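Local coordinates for KLLA0E08119p (Kluyveromyces lactis, PDB 3VA7), which probably carboxylates urea with bicarbonate and ATP through its covalently attached biotin, as the urea carboxylase part of a larger urea-degrading enzyme, at residues 818-830 against 837-849. Sequence-based numbering, arbitrary orientation.
Sequences PKYENPILAVLPK and KVTYRQAGDRYIL. With NA (sodium ion), chain K.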
ATOM      1  N   PRO A 818      13.302   2.078  43.301  1.00 46.15           N
ATOM      2  CA  PRO A 818      13.692   3.300  44.041  1.00 46.33           C
ATOM      3  C   PRO A 818      14.520   4.271  43.217  1.00 46.24           C
ATOM      4  O   PRO A 818      14.418   5.483  43.395  1.00 46.44           O
ATOM      5  CB  PRO A 818      14.551   2.760  45.215  1.00 46.45           C
ATOM      6  CG  PRO A 818      14.738   1.265  44.959  1.00 46.17           C
ATOM      7  CD  PRO A 818      13.587   0.858  44.082  1.00 46.35           C
ATOM      8  N   LYS A 819      15.348   3.725  42.331  1.00 45.98           N
ATOM      9  CA  LYS A 819      16.264   4.501  41.489  1.00 45.08           C
ATOM     10  C   LYS A 819      16.509   3.748  40.158  1.00 43.87           C
ATOM     11  O   LYS A 819      16.456   2.529  40.089  1.00 43.41           O
ATOM     12  CB  LYS A 819      17.576   4.685  42.246  1.00 45.10           C
ATOM     13  CG  LYS A 819      18.691   5.357  41.475  1.00 48.93           C
ATOM     14  CD  LYS A 819      19.869   5.699  42.389  1.00 55.95           C
ATOM     15  CE  LYS A 819      20.595   6.981  41.928  1.00 58.93           C
ATOM     16  NZ  LYS A 819      21.700   6.725  40.956  1.00 61.17           N
ATOM     17  N   TYR A 820      16.801   4.468  39.093  1.00 43.00           N
ATOM     18  CA  TYR A 820      17.132   3.799  37.834  1.00 41.46           C
ATOM     19  C   TYR A 820      18.254   2.818  38.113  1.00 41.06           C
ATOM     20  O   TYR A 820      19.116   3.073  38.956  1.00 41.07           O
ATOM     21  CB  TYR A 820      17.569   4.808  36.753  1.00 40.32           C
ATOM     22  CG  TYR A 820      18.758   5.598  37.156  1.00 35.85           C
ATOM     23  CD1 TYR A 820      20.042   5.105  36.967  1.00 34.78           C
ATOM     24  CD2 TYR A 820      18.606   6.862  37.725  1.00 37.37           C
ATOM     25  CE1 TYR A 820      21.190   5.872  37.350  1.00 35.58           C
ATOM     26  CE2 TYR A 820      19.720   7.639  38.114  1.00 35.85           C
ATOM     27  CZ  TYR A 820      21.000   7.135  37.918  1.00 36.11           C
ATOM     28  OH  TYR A 820      22.068   7.898  38.320  1.00 39.29           O
ATOM     29  N   GLU A 821      18.247   1.711  37.392  1.00 39.69           N
ATOM     30  CA  GLU A 821      19.282   0.745  37.541  1.00 39.09           C
ATOM     31  C   GLU A 821      20.210   0.775  36.316  1.00 39.57           C
ATOM     32  O   GLU A 821      19.929   1.466  35.326  1.00 40.59           O
ATOM     33  CB  GLU A 821      18.659  -0.617  37.753  1.00 38.12           C
ATOM     34  CG  GLU A 821      18.001  -1.171  36.523  1.00 38.54           C
ATOM     35  CD  GLU A 821      17.263  -2.472  36.771  1.00 41.70           C
ATOM     36  OE1 GLU A 821      16.528  -2.893  35.847  1.00 39.46           O
ATOM     37  OE2 GLU A 821      17.394  -3.070  37.888  1.00 43.70           O
ATOM     38  N   ASN A 822      21.306   0.012  36.391  1.00 38.75           N
ATOM     39  CA  ASN A 822      22.288  -0.111  35.333  1.00 37.31           C
ATOM     40  C   ASN A 822      21.808  -1.004  34.187  1.00 36.60           C
ATOM     41  O   ASN A 822      21.487  -2.152  34.408  1.00 37.33           O
ATOM     42  CB  ASN A 822      23.536  -0.699  35.949  1.00 37.34           C
ATOM     43  CG  ASN A 822      24.684  -0.680  35.027  1.00 37.23           C
ATOM     44  OD1 ASN A 822      24.546  -0.981  33.852  1.00 38.58           O
ATOM     45  ND2 ASN A 822      25.835  -0.323  35.540  1.00 36.66           N
ATOM     46  N   PRO A 823      21.774  -0.492  32.946  1.00 35.48           N
ATOM     47  CA  PRO A 823      21.220  -1.315  31.869  1.00 33.97           C
ATOM     48  C   PRO A 823      22.185  -2.384  31.379  1.00 34.23           C
ATOM     49  O   PRO A 823      21.793  -3.282  30.583  1.00 33.98           O
ATOM     50  CB  PRO A 823      20.992  -0.316  30.752  1.00 33.74           C
ATOM     51  CG  PRO A 823      21.982   0.802  31.002  1.00 34.79           C
ATOM     52  CD  PRO A 823      22.303   0.804  32.474  1.00 35.09           C
ATOM     53  N   ILE A 824      23.445  -2.280  31.803  1.00 33.87           N
ATOM     54  CA  ILE A 824      24.473  -3.229  31.348  1.00 33.95           C
ATOM     55  C   ILE A 824      24.412  -4.539  32.126  1.00 33.22           C
ATOM     56  O   ILE A 824      24.754  -4.600  33.287  1.00 32.82           O
ATOM     57  CB  ILE A 824      25.890  -2.625  31.374  1.00 33.84           C
ATOM     58  CG1 ILE A 824      25.923  -1.429  30.447  1.00 33.91           C
ATOM     59  CG2 ILE A 824      26.949  -3.691  30.966  1.00 32.68           C
ATOM     60  CD1 ILE A 824      27.042  -0.485  30.801  1.00 38.97           C
ATOM     61  N   LEU A 825      23.972  -5.578  31.443  1.00 33.28           N
ATOM     62  CA  LEU A 825      23.660  -6.834  32.069  1.00 33.32           C
ATOM     63  C   LEU A 825      24.901  -7.691  32.259  1.00 33.62           C
ATOM     64  O   LEU A 825      24.982  -8.387  33.248  1.00 34.95           O
ATOM     65  CB  LEU A 825      22.611  -7.578  31.259  1.00 33.43           C
ATOM     66  CG  LEU A 825      21.174  -7.031  31.265  1.00 33.02           C
ATOM     67  CD1 LEU A 825      20.330  -7.691  30.236  1.00 30.28           C
ATOM     68  CD2 LEU A 825      20.561  -7.224  32.605  1.00 31.77           C
ATOM     69  N   ALA A 826      25.860  -7.627  31.339  1.00 32.84           N
ATOM     70  CA  ALA A 826      27.155  -8.297  31.483  1.00 32.36           C
ATOM     71  C   ALA A 826      28.096  -7.846  30.396  1.00 32.51           C
ATOM     72  O   ALA A 826      27.651  -7.527  29.296  1.00 32.93           O
ATOM     73  CB  ALA A 826      27.021  -9.786  31.417  1.00 31.11           C
ATOM     74  N   VAL A 827      29.400  -7.864  30.700  1.00 32.59           N
ATOM     75  CA  VAL A 827      30.431  -7.565  29.730  1.00 32.25           C
ATOM     76  C   VAL A 827      31.387  -8.739  29.605  1.00 32.90           C
ATOM     77  O   VAL A 827      32.019  -9.102  30.606  1.00 33.14           O
ATOM     78  CB  VAL A 827      31.292  -6.359  30.165  1.00 32.39           C
ATOM     79  CG1 VAL A 827      32.436  -6.064  29.097  1.00 30.90           C
ATOM     80  CG2 VAL A 827      30.444  -5.139  30.479  1.00 31.87           C
ATOM     81  N   LEU A 828      31.526  -9.305  28.401  1.00 32.46           N
ATOM     82  CA  LEU A 828      32.624 -10.243  28.125  1.00 32.51           C
ATOM     83  C   LEU A 828      33.839  -9.503  27.626  1.00 34.18           C
ATOM     84  O   LEU A 828      33.727  -8.708  26.715  1.00 34.64           O
ATOM     85  CB  LEU A 828      32.216 -11.243  27.058  1.00 31.30           C
ATOM     86  CG  LEU A 828      30.980 -12.104  27.319  1.00 30.21           C
ATOM     87  CD1 LEU A 828      30.881 -13.247  26.305  1.00 26.29           C
ATOM     88  CD2 LEU A 828      30.907 -12.630  28.786  1.00 26.23           C
ATOM     89  N   PRO A 829      35.027  -9.764  28.194  1.00 36.29           N
ATOM     90  CA  PRO A 829      36.241  -9.015  27.768  1.00 36.53           C
ATOM     91  C   PRO A 829      36.682  -9.456  26.413  1.00 37.44           C
ATOM     92  O   PRO A 829      36.315 -10.537  25.980  1.00 37.68           O
ATOM     93  CB  PRO A 829      37.285  -9.461  28.776  1.00 36.45           C
ATOM     94  CG  PRO A 829      36.870 -10.881  29.113  1.00 35.55           C
ATOM     95  CD  PRO A 829      35.356 -10.785  29.215  1.00 36.27           C
ATOM     96  N   LYS A 830      37.457  -8.613  25.748  1.00 39.92           N
ATOM     97  CA  LYS A 830      38.031  -8.913  24.431  1.00 41.79           C
ATOM     98  C   LYS A 830      39.011 -10.035  24.569  1.00 42.70           C
ATOM     99  O   LYS A 830      39.771 -10.059  25.502  1.00 43.38           O
ATOM    100  CB  LYS A 830      38.758  -7.684  23.869  1.00 42.44           C
ATOM    101  CG  LYS A 830      39.239  -7.848  22.390  1.00 44.29           C
ATOM    102  CD  LYS A 830      40.157  -6.722  21.941  1.00 43.90           C
ATOM    103  CE  LYS A 830      40.961  -7.157  20.743  1.00 45.33           C
ATOM    104  NZ  LYS A 830      41.926  -6.075  20.310  1.00 45.05           N
ATOM    105  N   LYS A 837      35.075  -7.832  22.603  1.00 33.82           N
ATOM    106  CA  LYS A 837      34.290  -7.690  23.771  1.00 32.97           C
ATOM    107  C   LYS A 837      32.802  -7.663  23.388  1.00 32.07           C
ATOM    108  O   LYS A 837      32.422  -7.305  22.267  1.00 30.94           O
ATOM    109  CB  LYS A 837      34.800  -6.467  24.549  1.00 32.92           C
ATOM    110  CG  LYS A 837      33.830  -5.390  24.896  1.00 34.59           C
ATOM    111  CD  LYS A 837      34.600  -4.096  25.029  1.00 37.02           C
ATOM    112  CE  LYS A 837      33.734  -2.985  25.509  1.00 40.26           C
ATOM    113  NZ  LYS A 837      33.843  -3.049  26.967  1.00 43.30           N
ATOM    114  N   VAL A 838      31.998  -8.140  24.325  1.00 30.65           N
ATOM    115  CA  VAL A 838      30.606  -8.270  24.151  1.00 29.24           C
ATOM    116  C   VAL A 838      29.969  -7.561  25.304  1.00 29.98           C
ATOM    117  O   VAL A 838      30.369  -7.748  26.476  1.00 30.36           O
ATOM    118  CB  VAL A 838      30.179  -9.702  24.145  1.00 29.43           C
ATOM    119  CG1 VAL A 838      28.702  -9.772  23.731  1.00 28.57           C
ATOM    120  CG2 VAL A 838      31.070 -10.549  23.165  1.00 26.66           C
ATOM    121  N   THR A 839      29.008  -6.696  24.955  1.00 29.89           N
ATOM    122  CA  THR A 839      28.230  -5.955  25.930  1.00 29.32           C
ATOM    123  C   THR A 839      26.763  -6.263  25.723  1.00 29.19           C
ATOM    124  O   THR A 839      26.245  -6.087  24.637  1.00 30.11           O
ATOM    125  CB  THR A 839      28.501  -4.480  25.807  1.00 29.29           C
ATOM    126  OG1 THR A 839      29.922  -4.318  25.750  1.00 30.20           O
ATOM    127  CG2 THR A 839      27.934  -3.693  27.009  1.00 26.74           C
ATOM    128  N   TYR A 840      26.131  -6.741  26.787  1.00 28.52           N
ATOM    129  CA  TYR A 840      24.761  -7.142  26.803  1.00 27.85           C
ATOM    130  C   TYR A 840      23.970  -6.054  27.530  1.00 27.95           C
ATOM    131  O   TYR A 840      24.248  -5.759  28.715  1.00 28.62           O
ATOM    132  CB  TYR A 840      24.641  -8.494  27.511  1.00 27.71           C
ATOM    133  CG  TYR A 840      25.341  -9.645  26.780  1.00 29.58           C
ATOM    134  CD1 TYR A 840      26.675 -10.020  27.077  1.00 26.50           C
ATOM    135  CD2 TYR A 840      24.670 -10.360  25.794  1.00 27.47           C
ATOM    136  CE1 TYR A 840      27.293 -11.081  26.390  1.00 25.03           C
ATOM    137  CE2 TYR A 840      25.273 -11.433  25.133  1.00 27.47           C
ATOM    138  CZ  TYR A 840      26.588 -11.784  25.418  1.00 27.73           C
ATOM    139  OH  TYR A 840      27.138 -12.857  24.693  1.00 27.69           O
ATOM    140  N   ARG A 841      23.024  -5.424  26.814  1.00 26.67           N
ATOM    141  CA  ARG A 841      22.206  -4.366  27.408  1.00 25.74           C
ATOM    142  C   ARG A 841      20.722  -4.724  27.415  1.00 25.46           C
ATOM    143  O   ARG A 841      20.175  -5.316  26.465  1.00 24.29           O
ATOM    144  CB  ARG A 841      22.416  -2.990  26.761  1.00 24.71           C
ATOM    145  CG  ARG A 841      23.815  -2.712  26.359  1.00 25.64           C
ATOM    146  CD  ARG A 841      24.009  -1.407  25.596  1.00 23.59           C
ATOM    147  NE  ARG A 841      24.343  -0.407  26.567  1.00 26.18           N
ATOM    148  CZ  ARG A 841      25.540   0.108  26.673  1.00 29.30           C
ATOM    149  NH1 ARG A 841      26.490  -0.280  25.838  1.00 27.93           N
ATOM    150  NH2 ARG A 841      25.769   1.013  27.607  1.00 34.75           N
ATOM    151  N   GLN A 842      20.110  -4.416  28.542  1.00 24.73           N
ATOM    152  CA  GLN A 842      18.730  -4.629  28.685  1.00 26.16           C
ATOM    153  C   GLN A 842      18.040  -3.604  27.790  1.00 25.96           C
ATOM    154  O   GLN A 842      18.321  -2.415  27.893  1.00 26.48           O
ATOM    155  CB  GLN A 842      18.387  -4.337  30.139  1.00 27.08           C
ATOM    156  CG  GLN A 842      16.901  -4.261  30.423  1.00 29.17           C
ATOM    157  CD  GLN A 842      16.642  -4.074  31.905  1.00 33.32           C
ATOM    158  OE1 GLN A 842      16.066  -4.945  32.575  1.00 31.98           O
ATOM    159  NE2 GLN A 842      17.095  -2.942  32.430  1.00 32.09           N
ATOM    160  N   ALA A 843      17.111  -4.041  26.956  1.00 25.59           N
ATOM    161  CA  ALA A 843      16.478  -3.128  25.999  1.00 25.18           C
ATOM    162  C   ALA A 843      14.994  -3.377  25.889  1.00 24.24           C
ATOM    163  O   ALA A 843      14.496  -3.821  24.848  1.00 23.83           O
ATOM    164  CB  ALA A 843      17.156  -3.251  24.611  1.00 25.64           C
ATOM    165  N   GLY A 844      14.297  -3.100  26.965  1.00 23.59           N
ATOM    166  CA  GLY A 844      12.882  -3.368  27.019  1.00 25.56           C
ATOM    167  C   GLY A 844      12.558  -4.699  27.660  1.00 26.12           C
ATOM    168  O   GLY A 844      13.340  -5.615  27.688  1.00 26.84           O
ATOM    169  N   ASP A 845      11.399  -4.736  28.256  1.00 27.52           N
ATOM    170  CA  ASP A 845      10.657  -5.919  28.661  1.00 27.77           C
ATOM    171  C   ASP A 845      10.908  -7.188  27.717  1.00 26.91           C
ATOM    172  O   ASP A 845      10.782  -8.335  28.137  1.00 25.68           O
ATOM    173  CB  ASP A 845       9.199  -5.354  28.579  1.00 27.47           C
ATOM    174  CG  ASP A 845       8.197  -6.263  29.117  1.00 34.36           C
ATOM    175  OD1 ASP A 845       7.687  -5.970  30.183  1.00 43.67           O
ATOM    176  OD2 ASP A 845       7.836  -7.301  28.498  1.00 43.44           O
ATOM    177  N   ARG A 846      11.204  -6.956  26.428  1.00 25.76           N
ATOM    178  CA  ARG A 846      11.134  -7.999  25.376  1.00 25.35           C
ATOM    179  C   ARG A 846      12.456  -8.291  24.648  1.00 25.10           C
ATOM    180  O   ARG A 846      12.487  -9.096  23.703  1.00 24.89           O
ATOM    181  CB  ARG A 846      10.125  -7.617  24.274  1.00 25.13           C
ATOM    182  CG  ARG A 846       8.676  -7.963  24.559  1.00 26.09           C
ATOM    183  CD  ARG A 846       7.742  -7.386  23.558  1.00 23.54           C
ATOM    184  NE  ARG A 846       7.683  -5.934  23.708  1.00 27.65           N
ATOM    185  CZ  ARG A 846       6.922  -5.129  22.955  1.00 27.34           C
ATOM    186  NH1 ARG A 846       6.140  -5.640  21.998  1.00 23.20           N
ATOM    187  NH2 ARG A 846       6.903  -3.829  23.207  1.00 24.44           N
ATOM    188  N   TYR A 847      13.549  -7.651  25.050  1.00 23.63           N
ATOM    189  CA  TYR A 847      14.743  -7.837  24.269  1.00 23.13           C
ATOM    190  C   TYR A 847      15.971  -7.541  25.042  1.00 22.69           C
ATOM    191  O   TYR A 847      15.964  -6.701  25.969  1.00 21.38           O
ATOM    192  CB  TYR A 847      14.853  -6.794  23.158  1.00 24.61           C
ATOM    193  CG  TYR A 847      13.644  -6.334  22.408  1.00 24.04           C
ATOM    194  CD1 TYR A 847      12.679  -5.461  22.999  1.00 20.86           C
ATOM    195  CD2 TYR A 847      13.512  -6.699  21.077  1.00 23.27           C
ATOM    196  CE1 TYR A 847      11.612  -5.018  22.281  1.00 21.06           C
ATOM    197  CE2 TYR A 847      12.463  -6.241  20.323  1.00 26.42           C
ATOM    198  CZ  TYR A 847      11.530  -5.395  20.909  1.00 26.56           C
ATOM    199  OH  TYR A 847      10.528  -5.012  20.077  1.00 28.48           O
ATOM    200  N   ILE A 848      17.040  -8.162  24.557  1.00 21.45           N
ATOM    201  CA  ILE A 848      18.381  -7.921  25.033  1.00 21.51           C
ATOM    202  C   ILE A 848      19.162  -7.472  23.806  1.00 22.24           C
ATOM    203  O   ILE A 848      19.109  -8.111  22.763  1.00 21.43           O
ATOM    204  CB  ILE A 848      19.026  -9.240  25.614  1.00 21.29           C
ATOM    205  CG1 ILE A 848      18.294  -9.725  26.913  1.00 22.60           C
ATOM    206  CG2 ILE A 848      20.500  -9.090  25.824  1.00 16.31           C
ATOM    207  CD1 ILE A 848      19.071 -10.903  27.722  1.00 18.10           C
ATOM    208  N   LEU A 849      19.857  -6.352  23.922  1.00 23.01           N
ATOM    209  CA  LEU A 849      20.709  -5.895  22.866  1.00 24.22           C
ATOM    210  C   LEU A 849      22.144  -6.420  23.060  1.00 24.74           C
ATOM    211  O   LEU A 849      22.744  -6.163  24.110  1.00 25.44           O
ATOM    212  CB  LEU A 849      20.668  -4.366  22.873  1.00 24.28           C
ATOM    213  CG  LEU A 849      21.487  -3.622  21.793  1.00 26.40           C
ATOM    214  CD1 LEU A 849      20.905  -3.821  20.407  1.00 21.78           C
ATOM    215  CD2 LEU A 849      21.620  -2.115  22.117  1.00 25.87           C
TER
HETATM  216 NA    NA K1910       6.541  -8.831  28.057  1.00 62.09          NA
HETATM  217  O   HOH W   1       5.348 -10.488  25.945  1.00 46.00           O
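Ile824-Leu828 pairs antiparallel with Val838-Gln842, the strand axes approaching to 4.6 Å at 166°, and the register slips by one residue at Leu825, a beta bulge. Beyond it Tyr840 N donates to Ala826 O (3.0 Å), and Leu828 and Val838 exchange two backbone bonds; at the bulge itself Leu825 N hydrogen-bonds to Tyr840 O, and before it Gln842 N donates to Pro823 O. Ile824, Val827, Thr839 and Arg841 share one face of the sheet. There a bend at chi3 (93°) turns the Arg841 guanidinium so that one face meets CG1 of Ile824, 3.7 Å from NH2. The arginine head is held elsewhere by salt bridges to Asp676 and Glu851 and by the carbonyl of Pro671. On the other face Leu828 runs alongside Val838, CB to CB 3.9 Å, while its CG meets the edge of the Tyr840 ring at CE1 (3.9 Å); helix 901-912 also packs against the Tyr840 side chain. At the bulge CD1 of Leu825 touches CB of Gln842 (3.9 Å). The extended Gln842 chain, its first torsion near trans (chi1 169°), brings NE2 to a weak bond with Glu821 OE1 (3.5 Å); Cys669 O and Gln901 also bind the amide. After Gln842 the chain turns through Gly844-Tyr847, where Asp845 OD2 binds the sodium ion together with Glu764. The bulged beta hairpin places strand 824-828 at the edge of the carboxyltransferase-domain antiparallel sheet that runs on from 838-842 through 847-852, 889-894 and 880-885.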